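Local coordinates for protein long-chain-fatty-acid--CoA ligase FadD13 (Mycobacterium tuberculosis CDC1551, PDB 5ZRN) that belongs to the ANL superfamily of AMP-binding enzymes and is named a long-chain fatty acyl-CoA ligase, at residues A[174-179]-A[305-310]; A[349-354]-A[378-383]. All blocks are in the same frame, centred on the assembly; numbering follows the deposited sequence.

Contact 1. Residues A[174-179]-A[305-310]; sequences VVHTHE and ESCGGG. With JSA (5'-O-{[(1R)-1-hydroxydodecyl]sulfamoyl}adenosine), chain C.
His-176 and Cys-307 meet because two torsions turn them together: chi1 of -81° sets the imidazole opposite the carbonyl carbon of its own residue, and chi1 of -154° swings SG of Cys-307 away from its backbone N and over the ring. The sulfur stands almost exactly on the ring normal, SG lying 3.9 Å from the His-176 centroid and 1° off that normal, a sulfur-aromatic contact over the face. CB of Cys-307 covers the same face nearer the rim, its CH-pi distance to the His-176 centroid being 3.7 Å; its closest ring atom is CE1, at 3.4 Å. The ring edge has a different neighbour, with Glu-305 O near the ring plane and 3.4 Å from CE1 of His-176. Both ring nitrogens have partners close by, NE2 at Thr-304 O and ND1 at Ser-180 OG, and these bonds would fix the ring's rotation.

Val-174 adds a van der Waals contact, its CG1 packing 3.8 Å from CA of Glu-305. The carboxylate of Glu-305 turns elsewhere, OE1 bonding to Tyr-362 OH. Cys-307 is itself the second residue of a type I' turn running from Ser-306 to Gly-309, closed by Gly-309 N to Ser-306 O at 2.9 Å and by Ser-306 OG to Gly-309 O at 2.6 Å. Gly-308, in this turn, places its O 3.3 Å from C8' of JSA, beside the alkyl chain.

Val-174 and His-176 belong to strand 173-177, which lies between strands 158-163 and 361-362 in a small antiparallel sheet. Cys-307 also rests on Ala-184 of helix 178-191, which follows directly after that strand, while residues 305-310 link strands 296-302 and 310-313 of the large mixed sheet.

Contact 2. Residues A[349-354]-A[378-383]; sequences GEVVIK and FRTGDI. With JSA (5'-O-{[(1R)-1-hydroxydodecyl]sulfamoyl}adenosine), chain C.
Backbone bonds pair Val-351 and Ile-353 with residues 378-382 in an antiparallel ladder. Ile-353 and Phe-378 form a hydrogen-bonded pair, with Phe-378 N to Ile-353 O at 2.8 Å and Ile-353 N to Phe-378 O at 2.9 Å. Val-351 O takes two donors from Thr-380, its N and its OG1, the hydroxyl at 2.7 Å and tilted 32° from the carbonyl plane. Val-351 N reaches Asp-382 O at 2.7 Å. Between the Val-352/Arg-379 and Glu-350/Ile-383 pairs the register slips by two residues, a beta bulge, and there Thr-380 OG1 also accepts from Asp-382 N in an ST turn.

Charge pairs Glu-350 with Arg-379. The acid is extended, CG anti to its N (chi1 165°), whereas chi3 of 52° bends the arginine so that NE meets OE1 of Glu-350 on its syn side at 2.8 Å. The carboxylate and guanidinium planes stand nearly perpendicular, and NH2 adds a weak second bond to OE1. OE2 of Glu-350 instead takes a weak bond from Gly-381 N.

Apolar contacts are few: Ile-353 CD1 lies 3.7 Å from Thr-380 CG2, and Val-352 CG1 leans on Arg-379 CG.

Ligand bonds come from Asp-382, whose OD1 accepts from O2' of JSA at 3.1 Å and whose OD2 accepts from O3'; the modelled 2.4 Å between OD2 and O3' is abnormally short, its exact length doubtful. Arg-397 salt-bridges OD1, and Tyr-301 OH bonds OD2. An aspartate binding both ribose hydroxyls, here just past the corner at Gly-381, is characteristic of the nucleotide site of ANL-family enzymes.

Overall arrangement
Both contacts border the JSA pocket, and their centres lie 15 Å apart. Contact 1 lies nearer the middle of the chain, its centre about 9 Å from the chain centre, against about 21 Å for contact 2. They attend to different parts of JSA: residues 305-310 pass beside the alkyl chain, whereas residues 378-383 meet the ribose through Asp-382. The two are in direct touch as well, Glu-305 CB packing 3.4 Å from Phe-378 CZ, which joins the loop after strand 296-302 to the five-stranded antiparallel sheet. Gly-300 O and Thr-304 OG1, just before residues 305-310 in the chain, are also hydrogen-bonded to JSA.

Contact 1. Residues A[174-179]-A[305-310]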
loop_
_atom_site.group_PDB
_atom_site.type_symbol
_atom_site.label_atom_id
_atom_site.label_comp_id
_atom_site.label_asym_id
_atom_site.label_seq_id
_atom_site.Cartn_x
_atom_site.Cartn_y
_atom_site.Cartn_z
ATOM N N VAL A 174 12.140 4.224 0.370
ATOM C CA VAL A 174 11.781 4.063 -1.031
ATOM C C VAL A 174 10.914 5.254 -1.388
ATOM O O VAL A 174 9.849 5.450 -0.804
ATOM C CB VAL A 174 10.993 2.761 -1.254
ATOM C CG1 VAL A 174 10.593 2.630 -2.720
ATOM C CG2 VAL A 174 11.851 1.577 -0.835
ATOM N N VAL A 175 11.362 6.074 -2.330
ATOM C CA VAL A 175 10.548 7.226 -2.667
ATOM C C VAL A 175 9.740 7.029 -3.938
ATOM O O VAL A 175 10.267 6.655 -4.984
ATOM C CB VAL A 175 11.404 8.531 -2.742
ATOM C CG1 VAL A 175 12.825 8.235 -2.333
ATOM C CG2 VAL A 175 11.331 9.164 -4.118
ATOM N N HIS A 176 8.441 7.264 -3.814
ATOM C CA HIS A 176 7.524 7.138 -4.925
ATOM C C HIS A 176 6.911 8.498 -5.184
ATOM O O HIS A 176 6.750 9.303 -4.274
ATOM C CB HIS A 176 6.430 6.117 -4.608
ATOM C CG HIS A 176 6.855 4.697 -4.818
ATOM N ND1 HIS A 176 7.130 4.182 -6.066
ATOM C CD2 HIS A 176 7.070 3.690 -3.939
ATOM C CE1 HIS A 176 7.497 2.919 -5.950
ATOM N NE2 HIS A 176 7.470 2.597 -4.669
ATOM N N THR A 177 6.564 8.732 -6.440
ATOM C CA THR A 177 5.980 9.985 -6.880
ATOM C C THR A 177 4.504 9.770 -7.159
ATOM O O THR A 177 3.994 8.665 -7.029
ATOM C CB THR A 177 6.640 10.419 -8.186
ATOM O OG1 THR A 177 6.365 9.431 -9.198
ATOM C CG2 THR A 177 8.152 10.536 -8.009
ATOM N N HIS A 178 3.820 10.826 -7.562
ATOM C CA HIS A 178 2.413 10.697 -7.897
ATOM C C HIS A 178 2.295 9.817 -9.139
ATOM O O HIS A 178 1.396 8.987 -9.240
ATOM C CB HIS A 178 1.808 12.066 -8.178
ATOM C CG HIS A 178 1.614 12.906 -6.956
ATOM N ND1 HIS A 178 0.367 13.201 -6.449
ATOM C CD2 HIS A 178 2.505 13.548 -6.165
ATOM C CE1 HIS A 178 0.497 13.995 -5.401
ATOM N NE2 HIS A 178 1.784 14.222 -5.208
ATOM N N GLU A 179 3.220 9.982 -10.079
ATOM C CA GLU A 179 3.172 9.190 -11.296
ATOM C C GLU A 179 3.437 7.698 -11.065
ATOM O O GLU A 179 2.737 6.859 -11.632
ATOM C CB GLU A 179 4.146 9.756 -12.333
ATOM C CG GLU A 179 4.335 8.892 -13.588
ATOM C CD GLU A 179 3.040 8.633 -14.356
ATOM O OE1 GLU A 179 2.283 9.590 -14.607
ATOM O OE2 GLU A 179 2.785 7.469 -14.721
ATOM N N GLU A 305 9.862 -1.239 -3.830
ATOM C CA GLU A 305 10.425 -0.489 -4.936
ATOM C C GLU A 305 9.527 -0.450 -6.174
ATOM O O GLU A 305 9.643 0.463 -6.992
ATOM C CB GLU A 305 11.777 -1.081 -5.312
ATOM C CG GLU A 305 12.901 -0.845 -4.298
ATOM C CD GLU A 305 12.924 -1.836 -3.139
ATOM O OE1 GLU A 305 14.014 -1.989 -2.541
ATOM O OE2 GLU A 305 11.879 -2.444 -2.819
ATOM N N SER A 306 8.645 -1.440 -6.325
ATOM C CA SER A 306 7.743 -1.481 -7.473
ATOM C C SER A 306 6.346 -1.023 -7.077
ATOM O O SER A 306 5.374 -1.250 -7.795
ATOM C CB SER A 306 7.683 -2.889 -8.078
ATOM O OG SER A 306 7.130 -3.815 -7.164
ATOM N N CYS A 307 6.264 -0.383 -5.916
ATOM C CA CYS A 307 5.015 0.157 -5.401
ATOM C C CYS A 307 3.902 -0.891 -5.265
ATOM O O CYS A 307 2.709 -0.573 -5.406
ATOM C CB CYS A 307 4.546 1.295 -6.311
ATOM S SG CYS A 307 3.507 2.500 -5.497
ATOM N N GLY A 308 4.288 -2.128 -4.968
ATOM C CA GLY A 308 3.298 -3.181 -4.827
ATOM C C GLY A 308 2.888 -3.831 -6.148
ATOM O O GLY A 308 2.048 -4.724 -6.158
ATOM N N GLY A 309 3.472 -3.389 -7.259
ATOM C CA GLY A 309 3.137 -3.973 -8.548
ATOM C C GLY A 309 4.197 -4.946 -9.041
ATOM O O GLY A 309 5.288 -5.012 -8.481
ATOM N N GLY A 310 3.884 -5.704 -10.091
ATOM C CA GLY A 310 4.839 -6.659 -10.622
ATOM C C GLY A 310 4.184 -7.748 -11.446
ATOM O O GLY A 310 3.660 -7.475 -12.528
HETATM C C4 JSA C . 7.889 -12.979 -2.926
HETATM C C5 JSA C . 6.604 -12.848 -3.433
HETATM C C6 JSA C . 6.005 -13.964 -4.003
HETATM N N9 JSA C . 8.234 -11.798 -2.422
HETATM C C2 JSA C . 7.911 -15.202 -3.556
HETATM C C12 JSA C . -1.408 -6.056 -9.947
HETATM C C11 JSA C . -1.593 -6.627 -8.541
HETATM C C10 JSA C . -0.241 -6.975 -7.915
HETATM C "C9'" JSA C . -0.405 -7.546 -6.505
HETATM C "C8'" JSA C . 0.964 -7.801 -5.872
HETATM C "C7'" JSA C . 0.851 -8.290 -4.428
HETATM C "C6'" JSA C . 2.242 -8.385 -3.798
HETATM C "C5'" JSA C . 2.187 -8.855 -2.344
HETATM C "C4'" JSA C . 3.593 -8.869 -1.739
HETATM C "C3'" JSA C . 4.176 -7.456 -1.698
HETATM C "C2'" JSA C . 5.670 -7.468 -1.369
HETATM C "C1'" JSA C . 6.210 -6.036 -1.363
HETATM O O1 JSA C . 5.718 -5.360 -0.203
HETATM N N8 JSA C . 7.680 -6.026 -1.354
HETATM S S1 JSA C . 8.295 -6.478 0.087
HETATM O O2P JSA C . 7.190 -6.960 0.977
HETATM O O1P JSA C . 8.979 -5.304 0.722
HETATM O "O5'" JSA C . 9.240 -7.531 -0.120
HETATM C C5A JSA C . 9.620 -7.882 -1.454
HETATM C C4A JSA C . 10.207 -9.293 -1.512
HETATM O "O4'" JSA C . 9.291 -10.270 -0.989
HETATM C C3A JSA C . 10.446 -9.732 -2.956
HETATM O "O3'" JSA C . 11.679 -9.172 -3.416
HETATM C C2A JSA C . 10.636 -11.225 -2.701
HETATM O "O2'" JSA C . 11.897 -11.449 -2.066
HETATM C C1A JSA C . 9.498 -11.497 -1.714
HETATM C C8 JSA C . 7.218 -10.958 -2.611
HETATM N N7 JSA C . 6.221 -11.592 -3.225
HETATM N N3 JSA C . 8.512 -14.163 -3.004
HETATM N N1 JSA C . 6.687 -15.117 -4.045
HETATM N N6 JSA C . 4.770 -13.897 -4.493
#

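Contact 2. Residues A[349-354]-A[378-383]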
loop_
_atom_site.group_PDB
_atom_site.type_symbol
_atom_site.label_atom_id
_atom_site.label_comp_id
_atom_site.label_asym_id
_atom_site.label_seq_id
_atom_site.Cartn_x
_atom_site.Cartn_y
_atom_site.Cartn_z
ATOM N N GLY A 349 18.099 -15.960 -13.907
ATOM C CA GLY A 349 18.949 -14.821 -13.632
ATOM C C GLY A 349 18.297 -13.995 -12.549
ATOM O O GLY A 349 17.409 -14.477 -11.840
ATOM N N GLU A 350 18.742 -12.754 -12.412
ATOM C CA GLU A 350 18.164 -11.863 -11.421
ATOM C C GLU A 350 16.928 -11.192 -12.019
ATOM O O GLU A 350 17.004 -10.535 -13.060
ATOM C CB GLU A 350 19.171 -10.787 -10.990
ATOM C CG GLU A 350 18.496 -9.640 -10.251
ATOM C CD GLU A 350 19.456 -8.612 -9.703
ATOM O OE1 GLU A 350 20.471 -8.312 -10.373
ATOM O OE2 GLU A 350 19.172 -8.087 -8.605
ATOM N N VAL A 351 15.792 -11.379 -11.360
ATOM C CA VAL A 351 14.548 -10.774 -11.807
ATOM C C VAL A 351 14.732 -9.254 -11.869
ATOM O O VAL A 351 15.158 -8.637 -10.895
ATOM C CB VAL A 351 13.396 -11.105 -10.823
ATOM C CG1 VAL A 351 12.130 -10.378 -11.221
ATOM C CG2 VAL A 351 13.151 -12.602 -10.803
ATOM N N VAL A 352 14.452 -8.673 -13.032
ATOM C CA VAL A 352 14.540 -7.230 -13.220
ATOM C C VAL A 352 13.163 -6.736 -13.637
ATOM O O VAL A 352 12.367 -7.487 -14.202
ATOM C CB VAL A 352 15.555 -6.814 -14.319
ATOM C CG1 VAL A 352 16.976 -6.967 -13.801
ATOM C CG2 VAL A 352 15.341 -7.636 -15.582
ATOM N N ILE A 353 12.888 -5.466 -13.358
ATOM C CA ILE A 353 11.606 -4.868 -13.681
ATOM C C ILE A 353 11.770 -3.526 -14.395
ATOM O O ILE A 353 12.649 -2.733 -14.053
ATOM C CB ILE A 353 10.791 -4.639 -12.399
ATOM C CG1 ILE A 353 10.496 -5.978 -11.731
ATOM C CG2 ILE A 353 9.517 -3.869 -12.717
ATOM C CD1 ILE A 353 9.906 -5.858 -10.356
ATOM N N LYS A 354 10.928 -3.282 -15.393
ATOM C CA LYS A 354 10.954 -2.019 -16.119
ATOM C C LYS A 354 9.505 -1.587 -16.250
ATOM O O LYS A 354 8.737 -2.188 -17.005
ATOM C CB LYS A 354 11.579 -2.198 -17.498
ATOM C CG LYS A 354 11.830 -0.895 -18.215
ATOM C CD LYS A 354 12.428 -1.131 -19.591
ATOM C CE LYS A 354 12.458 0.152 -20.394
ATOM N NZ LYS A 354 12.716 -0.111 -21.837
ATOM N N PHE A 378 15.211 -2.139 -13.198
ATOM C CA PHE A 378 15.436 -2.220 -11.762
ATOM C C PHE A 378 15.760 -3.643 -11.336
ATOM O O PHE A 378 14.979 -4.562 -11.572
ATOM C CB PHE A 378 14.200 -1.767 -10.996
ATOM C CG PHE A 378 14.277 -2.041 -9.522
ATOM C CD1 PHE A 378 14.934 -1.163 -8.671
ATOM C CD2 PHE A 378 13.699 -3.188 -8.988
ATOM C CE1 PHE A 378 15.009 -1.421 -7.310
ATOM C CE2 PHE A 378 13.767 -3.456 -7.632
ATOM C CZ PHE A 378 14.422 -2.570 -6.793
ATOM N N ARG A 379 16.903 -3.812 -10.686
ATOM C CA ARG A 379 17.338 -5.120 -10.216
ATOM C C ARG A 379 16.718 -5.403 -8.849
ATOM O O ARG A 379 17.026 -4.736 -7.864
ATOM C CB ARG A 379 18.860 -5.137 -10.148
ATOM C CG ARG A 379 19.493 -4.808 -11.491
ATOM C CD ARG A 379 20.989 -4.642 -11.395
ATOM N NE ARG A 379 21.622 -5.776 -10.739
ATOM C CZ ARG A 379 22.936 -5.912 -10.588
ATOM N NH1 ARG A 379 23.757 -4.980 -11.054
ATOM N NH2 ARG A 379 23.426 -6.977 -9.962
ATOM N N THR A 380 15.838 -6.399 -8.800
ATOM C CA THR A 380 15.139 -6.756 -7.569
ATOM C C THR A 380 15.999 -7.453 -6.527
ATOM O O THR A 380 15.666 -7.450 -5.340
ATOM C CB THR A 380 13.968 -7.691 -7.855
ATOM O OG1 THR A 380 14.478 -8.957 -8.285
ATOM C CG2 THR A 380 13.073 -7.109 -8.934
ATOM N N GLY A 381 17.095 -8.060 -6.974
ATOM C CA GLY A 381 17.953 -8.780 -6.058
ATOM C C GLY A 381 17.422 -10.189 -5.855
ATOM O O GLY A 381 17.942 -10.939 -5.025
ATOM N N ASP A 382 16.380 -10.548 -6.606
ATOM C CA ASP A 382 15.783 -11.883 -6.519
ATOM C C ASP A 382 16.158 -12.745 -7.715
ATOM O O ASP A 382 16.087 -12.307 -8.863
ATOM C CB ASP A 382 14.257 -11.804 -6.433
ATOM C CG ASP A 382 13.775 -11.264 -5.106
ATOM O OD1 ASP A 382 14.301 -11.700 -4.061
ATOM O OD2 ASP A 382 12.862 -10.415 -5.109
ATOM N N ILE A 383 16.565 -13.977 -7.434
ATOM C CA ILE A 383 16.945 -14.918 -8.476
ATOM C C ILE A 383 15.715 -15.682 -8.923
ATOM O O ILE A 383 14.880 -16.062 -8.103
ATOM C CB ILE A 383 17.976 -15.925 -7.966
ATOM C CG1 ILE A 383 19.258 -15.194 -7.577
ATOM C CG2 ILE A 383 18.264 -16.954 -9.033
ATOM C CD1 ILE A 383 19.886 -14.422 -8.721
HETATM C C4 JSA C . 7.889 -12.979 -2.926
HETATM C C5 JSA C . 6.604 -12.848 -3.433
HETATM C C6 JSA C . 6.005 -13.964 -4.003
HETATM N N9 JSA C . 8.234 -11.798 -2.422
HETATM C C2 JSA C . 7.911 -15.202 -3.556
HETATM C C12 JSA C . -1.408 -6.056 -9.947
HETATM C C11 JSA C . -1.593 -6.627 -8.541
HETATM C C10 JSA C . -0.241 -6.975 -7.915
HETATM C "C9'" JSA C . -0.405 -7.546 -6.505
HETATM C "C8'" JSA C . 0.964 -7.801 -5.872
HETATM C "C7'" JSA C . 0.851 -8.290 -4.428
HETATM C "C6'" JSA C . 2.242 -8.385 -3.798
HETATM C "C5'" JSA C . 2.187 -8.855 -2.344
HETATM C "C4'" JSA C . 3.593 -8.869 -1.739
HETATM C "C3'" JSA C . 4.176 -7.456 -1.698
HETATM C "C2'" JSA C . 5.670 -7.468 -1.369
HETATM C "C1'" JSA C . 6.210 -6.036 -1.363
HETATM O O1 JSA C . 5.718 -5.360 -0.203
HETATM N N8 JSA C . 7.680 -6.026 -1.354
HETATM S S1 JSA C . 8.295 -6.478 0.087
HETATM O O2P JSA C . 7.190 -6.960 0.977
HETATM O O1P JSA C . 8.979 -5.304 0.722
HETATM O "O5'" JSA C . 9.240 -7.531 -0.120
HETATM C C5A JSA C . 9.620 -7.882 -1.454
HETATM C C4A JSA C . 10.207 -9.293 -1.512
HETATM O "O4'" JSA C . 9.291 -10.270 -0.989
HETATM C C3A JSA C . 10.446 -9.732 -2.956
HETATM O "O3'" JSA C . 11.679 -9.172 -3.416
HETATM C C2A JSA C . 10.636 -11.225 -2.701
HETATM O "O2'" JSA C . 11.897 -11.449 -2.066
HETATM C C1A JSA C . 9.498 -11.497 -1.714
HETATM C C8 JSA C . 7.218 -10.958 -2.611
HETATM N N7 JSA C . 6.221 -11.592 -3.225
HETATM N N3 JSA C . 8.512 -14.163 -3.004
HETATM N N1 JSA C . 6.687 -15.117 -4.045
HETATM N N6 JSA C . 4.770 -13.897 -4.493
#